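PDB 3MN8: carboxypeptidase D, which removes C-terminal arginine or lysine residues from peptides and proteins, using a catalytic zinc ion, in the processing of growth factors, peptide hormones and neuropeptides. Local coordinates for residues Arg87-Pro92 against Lys340-Asp345. Residues are numbered along the deposited sequence; the frame is centred on the assembly and turned at random.
Sequences RNLLTP and KGLVTD
Leu90, at the third position of a type II beta turn running from Asn88 to Thr91, faces the start of strand 339-344, its CA 7.1 Å from that of Lys340. The turn is closed by the bond from Thr91 N to Asn88 O, and it presents the Leu90 side chain and carbonyl to the strand. Lys340 reaches across to that carbonyl: beyond CG its chain is fully extended, and NZ donates to Leu90 O at 2.8 Å. The nitrogen is tilted 31° from the carbonyl plane. On the way the lysine's CD and CE run alongside Leu90 CB, CD at 3.9 Å. Trp375 NE1 also donates to Leu90 O, and the lysine has a second partner in Glu408, a salt bridge that probably helps offset its charge at this buried spot. With CG anti to its own carbonyl carbon (chi1 -71°), Leu90 sends its branch to the strand backbone, where CD2 lies 3.8 Å from Gly341 O. Farther along, Leu89 and Leu342 meet tip to tip, Leu89 CD2 lying 4.0 Å from Leu342 CD1; this pair lies toward solvent, whereas Leu90 is buried. Just ahead of the turn, Arg87 ties the loop to itself: its NE donates almost straight (174°) to Thr91 O at 2.6 Å, the oxygen lying in the guanidinium plane. Glu373 of the neighbouring strand 373-376 makes a salt bridge with Arg87 NH2 and accepts a hydrogen bond from Leu90 N. Away from the zinc site, this is an interdomain contact within the first of the protein's three carboxypeptidase-like units, in its active 1B form: the loop between strands 74-80 and 93-97 of the M14 catalytic alpha/beta domain packs on the first strand of the C-terminal transthyretin-like beta domain.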
loop_
_atom_site.group_PDB
_atom_site.type_symbol
_atom_site.label_atom_id
_atom_site.label_comp_id
_atom_site.label_asym_id
_atom_site.label_seq_id
_atom_site.Cartn_x
_atom_site.Cartn_y
_atom_site.Cartn_z
ATOM N N ARG A 87 16.123 -9.269 2.467
ATOM C CA ARG A 87 15.756 -8.119 1.657
ATOM C C ARG A 87 17.061 -7.429 1.308
ATOM O O ARG A 87 17.808 -7.033 2.197
ATOM C CB ARG A 87 14.849 -7.162 2.442
ATOM C CG ARG A 87 13.809 -6.435 1.594
ATOM C CD ARG A 87 13.156 -5.297 2.346
ATOM N NE ARG A 87 14.001 -4.109 2.329
ATOM C CZ ARG A 87 14.750 -3.704 3.344
ATOM N NH1 ARG A 87 14.769 -4.382 4.482
ATOM N NH2 ARG A 87 15.480 -2.617 3.217
ATOM N N ASN A 88 17.362 -7.308 0.022
ATOM C CA ASN A 88 18.596 -6.641 -0.373
ATOM C C ASN A 88 18.627 -5.208 0.137
ATOM O O ASN A 88 17.629 -4.482 0.071
ATOM C CB ASN A 88 18.766 -6.669 -1.886
ATOM C CG ASN A 88 18.828 -8.081 -2.429
ATOM O OD1 ASN A 88 18.023 -8.470 -3.283
ATOM N ND2 ASN A 88 19.780 -8.864 -1.928
ATOM N N LEU A 89 19.774 -4.802 0.658
ATOM C CA LEU A 89 19.915 -3.464 1.180
ATOM C C LEU A 89 19.304 -2.470 0.194
ATOM O O LEU A 89 19.545 -2.544 -1.006
ATOM C CB LEU A 89 21.389 -3.145 1.412
ATOM C CG LEU A 89 21.658 -1.962 2.343
ATOM C CD1 LEU A 89 21.356 -2.377 3.769
ATOM C CD2 LEU A 89 23.089 -1.494 2.222
ATOM N N LEU A 90 18.494 -1.559 0.715
ATOM C CA LEU A 90 17.933 -0.468 -0.070
ATOM C C LEU A 90 16.892 -0.904 -1.096
ATOM O O LEU A 90 16.469 -0.099 -1.922
ATOM C CB LEU A 90 19.036 0.366 -0.726
ATOM C CG LEU A 90 19.824 1.208 0.281
ATOM C CD1 LEU A 90 20.960 1.994 -0.364
ATOM C CD2 LEU A 90 18.867 2.136 1.006
ATOM N N THR A 91 16.480 -2.165 -1.040
ATOM C CA THR A 91 15.279 -2.569 -1.756
ATOM C C THR A 91 14.061 -2.185 -0.936
ATOM O O THR A 91 13.979 -2.546 0.244
ATOM C CB THR A 91 15.208 -4.082 -2.032
ATOM O OG1 THR A 91 16.253 -4.458 -2.941
ATOM C CG2 THR A 91 13.865 -4.422 -2.654
ATOM N N PRO A 92 13.122 -1.442 -1.561
ATOM C CA PRO A 92 11.881 -0.955 -0.944
ATOM C C PRO A 92 10.880 -2.069 -0.677
ATOM O O PRO A 92 10.472 -2.769 -1.610
ATOM C CB PRO A 92 11.300 -0.009 -2.003
ATOM C CG PRO A 92 12.403 0.221 -2.998
ATOM C CD PRO A 92 13.264 -0.985 -2.955
ATOM N N LYS A 340 17.162 7.628 -1.481
ATOM C CA LYS A 340 17.332 6.574 -0.513
ATOM C C LYS A 340 18.797 6.546 -0.151
ATOM O O LYS A 340 19.637 7.053 -0.916
ATOM C CB LYS A 340 16.872 5.223 -1.070
ATOM C CG LYS A 340 17.643 4.676 -2.260
ATOM C CD LYS A 340 17.150 3.262 -2.553
ATOM C CE LYS A 340 17.767 2.669 -3.794
ATOM N NZ LYS A 340 17.038 1.423 -4.165
ATOM N N GLY A 341 19.100 5.992 1.023
ATOM C CA GLY A 341 20.468 5.976 1.498
ATOM C C GLY A 341 20.674 5.410 2.883
ATOM O O GLY A 341 19.782 4.806 3.490
ATOM N N LEU A 342 21.883 5.615 3.384
ATOM C CA LEU A 342 22.268 5.068 4.667
ATOM C C LEU A 342 22.728 6.158 5.594
ATOM O O LEU A 342 23.499 7.042 5.207
ATOM C CB LEU A 342 23.403 4.068 4.498
ATOM C CG LEU A 342 23.129 2.905 3.541
ATOM C CD1 LEU A 342 24.417 2.134 3.335
ATOM C CD2 LEU A 342 21.998 1.992 4.041
ATOM N N VAL A 343 22.248 6.093 6.826
ATOM C CA VAL A 343 22.801 6.919 7.874
ATOM C C VAL A 343 23.688 5.970 8.646
ATOM O O VAL A 343 23.239 4.942 9.169
ATOM C CB VAL A 343 21.722 7.531 8.777
ATOM C CG1 VAL A 343 22.362 8.292 9.929
ATOM C CG2 VAL A 343 20.805 8.427 7.957
ATOM N N THR A 344 24.965 6.313 8.695
ATOM C CA THR A 344 25.946 5.386 9.197
ATOM C C THR A 344 26.886 6.013 10.217
ATOM O O THR A 344 26.987 7.239 10.328
ATOM C CB THR A 344 26.782 4.837 8.049
ATOM O OG1 THR A 344 27.487 3.676 8.495
ATOM C CG2 THR A 344 27.780 5.894 7.565
ATOM N N ASP A 345 27.542 5.137 10.968
ATOM C CA ASP A 345 28.641 5.476 11.855
ATOM C C ASP A 345 29.755 6.154 11.117
ATOM O O ASP A 345 29.781 6.180 9.877
ATOM C CB ASP A 345 29.274 4.185 12.360
ATOM C CG ASP A 345 28.928 3.900 13.764
ATOM O OD1 ASP A 345 29.275 2.797 14.246
ATOM O OD2 ASP A 345 28.312 4.789 14.380
#